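Local coordinates for uncharacterized protein lp_2219 (Lactobacillus plantarum, PDB 3HFQ), which is of unknown function but belongs to the seven-bladed beta-propeller lactonase family, so it may hydrolyse a sugar lactone, at residues Y44-Y54 and A89-V100; A75-A83 and M113-L123. The protein carries 1 engineered substitution. One frame throughout, in Å; residues are numbered along the deposited sequence.

Interaction 1 (Y44-Y54 and A89-V100); sequences YLALSAKDCLY and AYVAVDEARQLV
Glu95 makes the one direct hydrogen bond between the two segments, reaching from the loop after strand 90-94 to the turn after strand 45-47. Its OE2 takes the backbone N-H of Ala49 in a short bond, 2.6 Å from Ala49 N to Glu95 OE2. The donor meets the syn side of the carboxylate, 33° out of its plane. A bend at chi2 of -64° helps turn the carboxylate back to the 48-51 turn. A water gives one hydrogen bond to the same OE2 and another to Leu47 O, so this oxygen has two donors. Ser48 OG shapes the turn as an ST turn by accepting from Lys50 N.

The rest of the contact is apolar. Tyr44 and Tyr90 point the same way, with ring planes at 33° and Tyr44 CE2 3.4 Å from Tyr90 CE1. The Tyr90 hydroxyl is hydrogen-bonded to Asp147 OD2. Val91 CG1 lies 3.8 Å from Ala46 CB. The Tyr54 ring has Val100 CG2 over the centre of one face, 3.9 Å from the ring centroid, in a CH-pi contact. The Val93 side chain crosses that of Tyr54 at about a right angle, with Val93 CG2 3.5 Å from Tyr54 CD2. The Tyr54 hydroxyl donates to Gly119 O.

Strands 45-47 and 90-94 run nearly parallel, with axes 5.7 Å apart. They are first strands of successive four-stranded antiparallel sheets, and such side-chain packing is characteristic of adjacent beta-propeller blades.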
loop_
_atom_site.group_PDB
_atom_site.type_symbol
_atom_site.label_atom_id
_atom_site.label_comp_id
_atom_site.label_asym_id
_atom_site.label_seq_id
_atom_site.Cartn_x
_atom_site.Cartn_y
_atom_site.Cartn_z
ATOM N N TYR A 44 -5.456 5.183 3.807
ATOM C CA TYR A 44 -5.232 3.797 3.419
ATOM C C TYR A 44 -6.418 2.961 3.876
ATOM O O TYR A 44 -7.016 3.236 4.918
ATOM C CB TYR A 44 -3.927 3.228 3.983
ATOM C CG TYR A 44 -3.269 2.278 2.997
ATOM C CD1 TYR A 44 -2.533 2.766 1.917
ATOM C CD2 TYR A 44 -3.431 0.898 3.108
ATOM C CE1 TYR A 44 -1.977 1.902 0.964
ATOM C CE2 TYR A 44 -2.882 0.024 2.163
ATOM C CZ TYR A 44 -2.157 0.533 1.097
ATOM O OH TYR A 44 -1.608 -0.326 0.169
ATOM N N LEU A 45 -6.748 1.947 3.082
ATOM C CA LEU A 45 -7.891 1.082 3.341
ATOM C C LEU A 45 -7.559 -0.406 3.287
ATOM O O LEU A 45 -6.659 -0.822 2.558
ATOM C CB LEU A 45 -8.973 1.359 2.294
ATOM C CG LEU A 45 -9.360 2.818 2.050
ATOM C CD1 LEU A 45 -10.250 2.906 0.812
ATOM C CD2 LEU A 45 -10.073 3.370 3.280
ATOM N N ALA A 46 -8.318 -1.199 4.045
ATOM C CA ALA A 46 -8.159 -2.652 4.081
ATOM C C ALA A 46 -9.551 -3.273 4.213
ATOM O O ALA A 46 -10.408 -2.740 4.919
ATOM C CB ALA A 46 -7.287 -3.073 5.267
ATOM N N LEU A 47 -9.768 -4.397 3.539
ATOM C CA LEU A 47 -11.062 -5.075 3.564
ATOM C C LEU A 47 -10.965 -6.494 4.109
ATOM O O LEU A 47 -9.956 -7.170 3.920
ATOM C CB LEU A 47 -11.654 -5.130 2.152
ATOM C CG LEU A 47 -12.268 -3.862 1.558
ATOM C CD1 LEU A 47 -12.393 -4.006 0.048
ATOM C CD2 LEU A 47 -13.632 -3.617 2.196
ATOM N N SER A 48 -12.019 -6.937 4.791
ATOM C CA SER A 48 -12.059 -8.292 5.327
ATOM C C SER A 48 -12.999 -9.115 4.449
ATOM O O SER A 48 -13.712 -8.563 3.608
ATOM C CB SER A 48 -12.574 -8.298 6.768
ATOM O OG SER A 48 -13.966 -8.032 6.814
ATOM N N ALA A 49 -12.997 -10.429 4.644
ATOM C CA ALA A 49 -13.851 -11.317 3.866
ATOM C C ALA A 49 -15.326 -11.144 4.232
ATOM O O ALA A 49 -16.207 -11.591 3.501
ATOM C CB ALA A 49 -13.424 -12.769 4.080
ATOM N N LYS A 50 -15.591 -10.498 5.363
ATOM C CA LYS A 50 -16.962 -10.265 5.812
ATOM C C LYS A 50 -17.437 -8.897 5.334
ATOM O O LYS A 50 -18.453 -8.377 5.797
ATOM C CB LYS A 50 -17.035 -10.338 7.331
ATOM N N ASP A 51 -16.684 -8.329 4.398
ATOM C CA ASP A 51 -16.968 -7.025 3.822
ATOM C C ASP A 51 -16.908 -5.881 4.822
ATOM O O ASP A 51 -17.669 -4.919 4.734
ATOM C CB ASP A 51 -18.320 -7.026 3.102
ATOM C CG ASP A 51 -18.311 -7.891 1.855
ATOM O OD1 ASP A 51 -17.303 -7.857 1.113
ATOM O OD2 ASP A 51 -19.308 -8.599 1.610
ATOM N N CYS A 52 -16.006 -6.000 5.791
ATOM C CA CYS A 52 -15.811 -4.926 6.746
ATOM C C CYS A 52 -14.652 -4.115 6.187
ATOM O O CYS A 52 -13.717 -4.672 5.607
ATOM C CB CYS A 52 -15.474 -5.467 8.134
ATOM S SG CYS A 52 -16.944 -5.974 9.070
ATOM N N LEU A 53 -14.737 -2.801 6.343
ATOM C CA LEU A 53 -13.716 -1.895 5.851
ATOM C C LEU A 53 -12.982 -1.259 7.023
ATOM O O LEU A 53 -13.601 -0.825 7.992
ATOM C CB LEU A 53 -14.370 -0.803 4.997
ATOM C CG LEU A 53 -13.512 0.364 4.501
ATOM C CD1 LEU A 53 -12.424 -0.137 3.560
ATOM C CD2 LEU A 53 -14.414 1.359 3.786
ATOM N N TYR A 54 -11.660 -1.217 6.930
ATOM C CA TYR A 54 -10.837 -0.628 7.973
ATOM C C TYR A 54 -10.055 0.503 7.322
ATOM O O TYR A 54 -9.388 0.306 6.313
ATOM C CB TYR A 54 -9.921 -1.701 8.569
ATOM C CG TYR A 54 -10.718 -2.816 9.220
ATOM C CD1 TYR A 54 -11.385 -2.605 10.427
ATOM C CD2 TYR A 54 -10.898 -4.041 8.575
ATOM C CE1 TYR A 54 -12.211 -3.584 10.980
ATOM C CE2 TYR A 54 -11.729 -5.032 9.124
ATOM C CZ TYR A 54 -12.387 -4.787 10.322
ATOM O OH TYR A 54 -13.232 -5.738 10.860
ATOM N N ALA A 89 -0.419 5.179 8.616
ATOM C CA ALA A 89 -0.201 5.313 7.176
ATOM C C ALA A 89 -0.510 4.055 6.364
ATOM O O ALA A 89 -0.567 4.104 5.135
ATOM C CB ALA A 89 1.240 5.744 6.915
ATOM N N TYR A 90 -0.695 2.934 7.048
ATOM C CA TYR A 90 -0.984 1.665 6.387
ATOM C C TYR A 90 -1.879 0.839 7.299
ATOM O O TYR A 90 -1.823 0.978 8.520
ATOM C CB TYR A 90 0.321 0.903 6.132
ATOM C CG TYR A 90 0.193 -0.334 5.258
ATOM C CD1 TYR A 90 0.186 -0.230 3.867
ATOM C CD2 TYR A 90 0.091 -1.608 5.823
ATOM C CE1 TYR A 90 0.091 -1.360 3.058
ATOM C CE2 TYR A 90 -0.011 -2.751 5.020
ATOM C CZ TYR A 90 -0.009 -2.617 3.639
ATOM O OH TYR A 90 -0.093 -3.734 2.835
ATOM N N VAL A 91 -2.706 -0.015 6.705
ATOM C CA VAL A 91 -3.596 -0.885 7.473
ATOM C C VAL A 91 -3.827 -2.169 6.677
ATOM O O VAL A 91 -3.967 -2.125 5.457
ATOM C CB VAL A 91 -4.953 -0.179 7.784
ATOM C CG1 VAL A 91 -5.674 0.194 6.494
ATOM C CG2 VAL A 91 -5.819 -1.074 8.660
ATOM N N ALA A 92 -3.835 -3.309 7.364
ATOM C CA ALA A 92 -4.046 -4.601 6.707
ATOM C C ALA A 92 -4.846 -5.551 7.594
ATOM O O ALA A 92 -4.886 -5.388 8.815
ATOM C CB ALA A 92 -2.699 -5.235 6.353
ATOM N N VAL A 93 -5.471 -6.554 6.977
ATOM C CA VAL A 93 -6.270 -7.530 7.713
ATOM C C VAL A 93 -5.660 -8.935 7.692
ATOM O O VAL A 93 -5.175 -9.396 6.657
ATOM C CB VAL A 93 -7.714 -7.623 7.137
ATOM C CG1 VAL A 93 -8.478 -8.764 7.809
ATOM C CG2 VAL A 93 -8.456 -6.303 7.360
ATOM N N ASP A 94 -5.683 -9.595 8.847
ATOM C CA ASP A 94 -5.187 -10.963 8.996
ATOM C C ASP A 94 -6.459 -11.796 9.155
ATOM O O ASP A 94 -7.045 -11.833 10.238
ATOM C CB ASP A 94 -4.333 -11.088 10.263
ATOM C CG ASP A 94 -3.641 -12.436 10.376
ATOM O OD1 ASP A 94 -4.228 -13.444 9.934
ATOM O OD2 ASP A 94 -2.515 -12.488 10.917
ATOM N N GLU A 95 -6.897 -12.448 8.083
ATOM C CA GLU A 95 -8.122 -13.244 8.134
ATOM C C GLU A 95 -8.078 -14.397 9.126
ATOM O O GLU A 95 -8.973 -14.536 9.954
ATOM C CB GLU A 95 -8.462 -13.801 6.749
ATOM C CG GLU A 95 -8.975 -12.775 5.748
ATOM C CD GLU A 95 -10.307 -12.162 6.151
ATOM O OE1 GLU A 95 -11.024 -12.763 6.980
ATOM O OE2 GLU A 95 -10.643 -11.080 5.625
ATOM N N ALA A 96 -7.040 -15.224 9.036
ATOM C CA ALA A 96 -6.902 -16.386 9.915
ATOM C C ALA A 96 -6.900 -16.052 11.405
ATOM O O ALA A 96 -7.590 -16.708 12.188
ATOM C CB ALA A 96 -5.635 -17.166 9.555
ATOM N N ARG A 97 -6.131 -15.037 11.793
ATOM C CA ARG A 97 -6.034 -14.638 13.198
ATOM C C ARG A 97 -7.091 -13.618 13.626
ATOM O O ARG A 97 -7.241 -13.342 14.816
ATOM C CB ARG A 97 -4.651 -14.040 13.494
ATOM C CG ARG A 97 -3.463 -14.969 13.266
ATOM C CD ARG A 97 -2.180 -14.339 13.810
ATOM N NE ARG A 97 -1.010 -15.205 13.662
ATOM C CZ ARG A 97 -0.185 -15.186 12.618
ATOM N NH1 ARG A 97 -0.393 -14.342 11.616
ATOM N NH2 ARG A 97 0.857 -16.007 12.579
ATOM N N GLN A 98 -7.810 -13.058 12.661
ATOM C CA GLN A 98 -8.824 -12.046 12.943
ATOM C C GLN A 98 -8.201 -10.853 13.668
ATOM O O GLN A 98 -8.641 -10.451 14.748
ATOM C CB GLN A 98 -9.972 -12.651 13.758
ATOM C CG GLN A 98 -10.893 -13.530 12.911
ATOM C CD GLN A 98 -11.636 -12.730 11.850
ATOM O OE1 GLN A 98 -12.472 -11.888 12.171
ATOM N NE2 GLN A 98 -11.327 -12.987 10.579
ATOM N N LEU A 99 -7.160 -10.303 13.050
ATOM C CA LEU A 99 -6.439 -9.151 13.582
ATOM C C LEU A 99 -6.297 -8.097 12.484
ATOM O O LEU A 99 -6.391 -8.408 11.297
ATOM C CB LEU A 99 -5.031 -9.560 14.033
ATOM C CG LEU A 99 -4.817 -10.622 15.117
ATOM C CD1 LEU A 99 -3.323 -10.922 15.233
ATOM C CD2 LEU A 99 -5.376 -10.137 16.441
ATOM N N VAL A 100 -6.075 -6.852 12.892
ATOM C CA VAL A 100 -5.862 -5.750 11.955
ATOM C C VAL A 100 -4.521 -5.123 12.331
ATOM O O VAL A 100 -4.261 -4.868 13.506
ATOM C CB VAL A 100 -6.985 -4.679 12.049
ATOM C CG1 VAL A 100 -6.545 -3.385 11.359
ATOM C CG2 VAL A 100 -8.259 -5.206 11.374
HETATM O O HOH W 1 -8.934 -9.752 3.868
#

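Interaction 2 (A75-A83 and M113-L123); sequences AHKLNTVVA and MKIAADGALTL
Strand 75-83 passes strand 121-123 at 19° with the axes 6.7 Å apart, and the backbones come nearest at Leu78 and Ala120, whose CA atoms are 5.6 Å apart. Asn79 supplies the polar link. Its side-chain amide pairs with both backbone groups of Leu121, much as a strand partner would. A chi1 of 85° sets CG between the backbone N and the carbonyl carbon, which helps hold the amide against Leu121. Leu121 N donates to Asn79 OD1 at 3.0 Å, tilted from the carbonyl plane. Asn79 ND2 donates to Leu121 O at 3.0 Å, in the carbonyl plane and on a lone pair. Two bonds fix the rotation of the amide. A classic beta bulge at Leu78 and Asn79, both facing Ala67, goes with two successive side chains aimed at the other segment.

Leu78 CD1 rests 3.4 Å from Asp118 O, beside the turn at 116-119. Asp118 OD1 accepts from Ala120 N in an Asx turn. Val81 spreads its methyls: CG2 sits 3.8 Å from Leu121 CB, and CG1 lies 3.9 Å from both Leu123 CB and the CE of selenomethionine Met113.

Leu121 also packs on Tyr54 of strand 52-59. The contact joins mainly the outer strands of neighbouring blades, with Met113 of strand 109-115 reaching Val81.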
loop_
_atom_site.group_PDB
_atom_site.type_symbol
_atom_site.label_atom_id
_atom_site.label_comp_id
_atom_site.label_asym_id
_atom_site.label_seq_id
_atom_site.Cartn_x
_atom_site.Cartn_y
_atom_site.Cartn_z
ATOM N N ALA A 75 -22.039 2.279 3.865
ATOM C CA ALA A 75 -21.122 1.857 4.916
ATOM C C ALA A 75 -21.668 2.262 6.283
ATOM O O ALA A 75 -22.177 3.369 6.455
ATOM C CB ALA A 75 -19.747 2.489 4.695
ATOM N N HIS A 76 -21.568 1.358 7.249
ATOM C CA HIS A 76 -22.052 1.626 8.598
ATOM C C HIS A 76 -20.864 1.600 9.550
ATOM O O HIS A 76 -20.110 0.624 9.579
ATOM C CB HIS A 76 -23.078 0.566 9.014
ATOM C CG HIS A 76 -24.220 0.419 8.058
ATOM N ND1 HIS A 76 -25.157 1.412 7.849
ATOM C CD2 HIS A 76 -24.576 -0.605 7.241
ATOM C CE1 HIS A 76 -26.035 1.006 6.950
ATOM N NE2 HIS A 76 -25.704 -0.213 6.565
ATOM N N LYS A 77 -20.690 2.669 10.323
ATOM C CA LYS A 77 -19.582 2.740 11.272
ATOM C C LYS A 77 -19.788 1.768 12.430
ATOM O O LYS A 77 -20.872 1.694 13.008
ATOM C CB LYS A 77 -19.445 4.159 11.830
ATOM C CG LYS A 77 -18.255 4.333 12.770
ATOM C CD LYS A 77 -18.198 5.734 13.360
ATOM C CE LYS A 77 -19.276 5.951 14.415
ATOM N NZ LYS A 77 -19.047 5.123 15.633
ATOM N N LEU A 78 -18.742 1.022 12.766
ATOM C CA LEU A 78 -18.816 0.075 13.870
ATOM C C LEU A 78 -18.182 0.718 15.098
ATOM O O LEU A 78 -18.820 0.845 16.140
ATOM C CB LEU A 78 -18.104 -1.228 13.496
ATOM C CG LEU A 78 -18.756 -1.981 12.328
ATOM C CD1 LEU A 78 -17.815 -3.063 11.807
ATOM C CD2 LEU A 78 -20.083 -2.584 12.783
ATOM N N ASN A 79 -16.928 1.140 14.968
ATOM C CA ASN A 79 -16.230 1.800 16.067
ATOM C C ASN A 79 -14.878 2.281 15.567
ATOM O O ASN A 79 -14.550 2.105 14.391
ATOM C CB ASN A 79 -16.061 0.841 17.264
ATOM C CG ASN A 79 -14.839 -0.059 17.148
ATOM O OD1 ASN A 79 -14.549 -0.612 16.085
ATOM N ND2 ASN A 79 -14.129 -0.228 18.258
ATOM N N THR A 80 -14.113 2.926 16.442
ATOM C CA THR A 80 -12.787 3.398 16.074
ATOM C C THR A 80 -11.850 3.147 17.240
ATOM O O THR A 80 -12.287 3.050 18.387
ATOM C CB THR A 80 -12.759 4.921 15.758
ATOM O OG1 THR A 80 -12.941 5.671 16.965
ATOM C CG2 THR A 80 -13.857 5.286 14.767
ATOM N N VAL A 81 -10.566 3.018 16.936
ATOM C CA VAL A 81 -9.544 2.821 17.953
ATOM C C VAL A 81 -8.516 3.901 17.665
ATOM O O VAL A 81 -7.744 3.795 16.715
ATOM C CB VAL A 81 -8.878 1.439 17.837
ATOM C CG1 VAL A 81 -7.738 1.330 18.837
ATOM C CG2 VAL A 81 -9.911 0.345 18.090
ATOM N N VAL A 82 -8.527 4.953 18.476
ATOM C CA VAL A 82 -7.609 6.057 18.276
ATOM C C VAL A 82 -6.815 6.372 19.531
ATOM O O VAL A 82 -7.163 5.939 20.629
ATOM C CB VAL A 82 -8.370 7.325 17.833
ATOM C CG1 VAL A 82 -9.029 7.087 16.476
ATOM C CG2 VAL A 82 -9.421 7.689 18.871
ATOM N N ALA A 83 -5.742 7.132 19.355
ATOM C CA ALA A 83 -4.883 7.517 20.464
ATOM C C ALA A 83 -4.261 8.868 20.154
ATOM O O ALA A 83 -4.120 9.244 18.992
ATOM C CB ALA A 83 -3.788 6.475 20.665
HETATM N N MSE A 113 -4.538 -4.891 16.402
HETATM C CA MSE A 113 -5.875 -4.808 16.977
HETATM C C MSE A 113 -6.590 -6.118 16.684
HETATM O O MSE A 113 -6.313 -6.759 15.670
HETATM C CB MSE A 113 -6.649 -3.647 16.341
HETATM C CG MSE A 113 -6.103 -2.275 16.695
HETATM SE SE MSE A 113 -6.566 -0.950 15.378
HETATM C CE MSE A 113 -5.319 0.444 15.879
ATOM N N LYS A 114 -7.502 -6.522 17.562
ATOM C CA LYS A 114 -8.240 -7.761 17.342
ATOM C C LYS A 114 -9.652 -7.448 16.854
ATOM O O LYS A 114 -10.268 -6.480 17.292
ATOM C CB LYS A 114 -8.283 -8.601 18.626
ATOM C CG LYS A 114 -8.936 -7.928 19.819
ATOM C CD LYS A 114 -8.868 -8.831 21.050
ATOM C CE LYS A 114 -9.581 -8.208 22.243
ATOM N NZ LYS A 114 -9.450 -9.042 23.472
ATOM N N ILE A 115 -10.153 -8.273 15.939
ATOM C CA ILE A 115 -11.481 -8.079 15.369
ATOM C C ILE A 115 -12.548 -8.834 16.161
ATOM O O ILE A 115 -12.446 -10.043 16.360
ATOM C CB ILE A 115 -11.516 -8.569 13.903
ATOM C CG1 ILE A 115 -10.380 -7.913 13.112
ATOM C CG2 ILE A 115 -12.860 -8.256 13.273
ATOM C CD1 ILE A 115 -10.167 -8.511 11.734
ATOM N N ALA A 116 -13.572 -8.116 16.611
ATOM C CA ALA A 116 -14.662 -8.732 17.362
ATOM C C ALA A 116 -15.603 -9.426 16.382
ATOM O O ALA A 116 -15.451 -9.293 15.169
ATOM C CB ALA A 116 -15.421 -7.676 18.161
ATOM N N ALA A 117 -16.577 -10.155 16.912
ATOM C CA ALA A 117 -17.530 -10.885 16.082
ATOM C C ALA A 117 -18.278 -10.010 15.075
ATOM O O ALA A 117 -18.637 -10.475 13.994
ATOM C CB ALA A 117 -18.529 -11.621 16.974
ATOM N N ASP A 118 -18.505 -8.746 15.413
ATOM C CA ASP A 118 -19.232 -7.864 14.510
ATOM C C ASP A 118 -18.326 -6.975 13.663
ATOM O O ASP A 118 -18.803 -6.089 12.955
ATOM C CB ASP A 118 -20.218 -7.006 15.302
ATOM C CG ASP A 118 -19.530 -5.992 16.189
ATOM O OD1 ASP A 118 -18.312 -6.131 16.436
ATOM O OD2 ASP A 118 -20.216 -5.056 16.647
ATOM N N GLY A 119 -17.019 -7.211 13.739
ATOM C CA GLY A 119 -16.086 -6.424 12.950
ATOM C C GLY A 119 -15.383 -5.304 13.693
ATOM O O GLY A 119 -14.376 -4.779 13.213
ATOM N N ALA A 120 -15.907 -4.938 14.860
ATOM C CA ALA A 120 -15.326 -3.868 15.665
ATOM C C ALA A 120 -13.911 -4.234 16.122
ATOM O O ALA A 120 -13.568 -5.412 16.206
ATOM C CB ALA A 120 -16.218 -3.583 16.868
ATOM N N LEU A 121 -13.104 -3.220 16.432
ATOM C CA LEU A 121 -11.717 -3.434 16.843
ATOM C C LEU A 121 -11.369 -3.084 18.287
ATOM O O LEU A 121 -12.044 -2.280 18.932
ATOM C CB LEU A 121 -10.781 -2.642 15.928
ATOM C CG LEU A 121 -10.823 -2.958 14.436
ATOM C CD1 LEU A 121 -9.847 -2.043 13.707
ATOM C CD2 LEU A 121 -10.469 -4.419 14.205
ATOM N N THR A 122 -10.297 -3.709 18.773
ATOM C CA THR A 122 -9.774 -3.481 20.117
ATOM C C THR A 122 -8.252 -3.548 20.035
ATOM O O THR A 122 -7.692 -4.516 19.511
ATOM C CB THR A 122 -10.243 -4.550 21.116
ATOM O OG1 THR A 122 -11.674 -4.618 21.117
ATOM C CG2 THR A 122 -9.761 -4.208 22.524
ATOM N N LEU A 123 -7.586 -2.522 20.552
ATOM C CA LEU A 123 -6.125 -2.462 20.538
ATOM C C LEU A 123 -5.516 -3.550 21.420
ATOM O O LEU A 123 -5.986 -3.790 22.534
ATOM C CB LEU A 123 -5.660 -1.092 21.034
ATOM C CG LEU A 123 -4.154 -0.828 21.089
ATOM C CD1 LEU A 123 -3.578 -0.800 19.678
ATOM C CD2 LEU A 123 -3.905 0.503 21.796
#

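Overall arrangement
Both interactions join the same two blades, the sheets that begin with strands 45-47 and 90-94. Interaction 1 lies nearer the middle of the propeller, its centre about 13 Å from the chain centre, and most of its touching residues are buried. Interaction 2 lies further out, about 21 Å from the chain centre, and is more mixed in exposure. Aromatic rings and valines dominate the inner contact, whose polar link is a carboxylate at a turn. The outer one relies on an amide that pairs with a strand backbone. Within the second blade, Val100 N and Met113 O, probably hydrogen-bonded, join the two contacts.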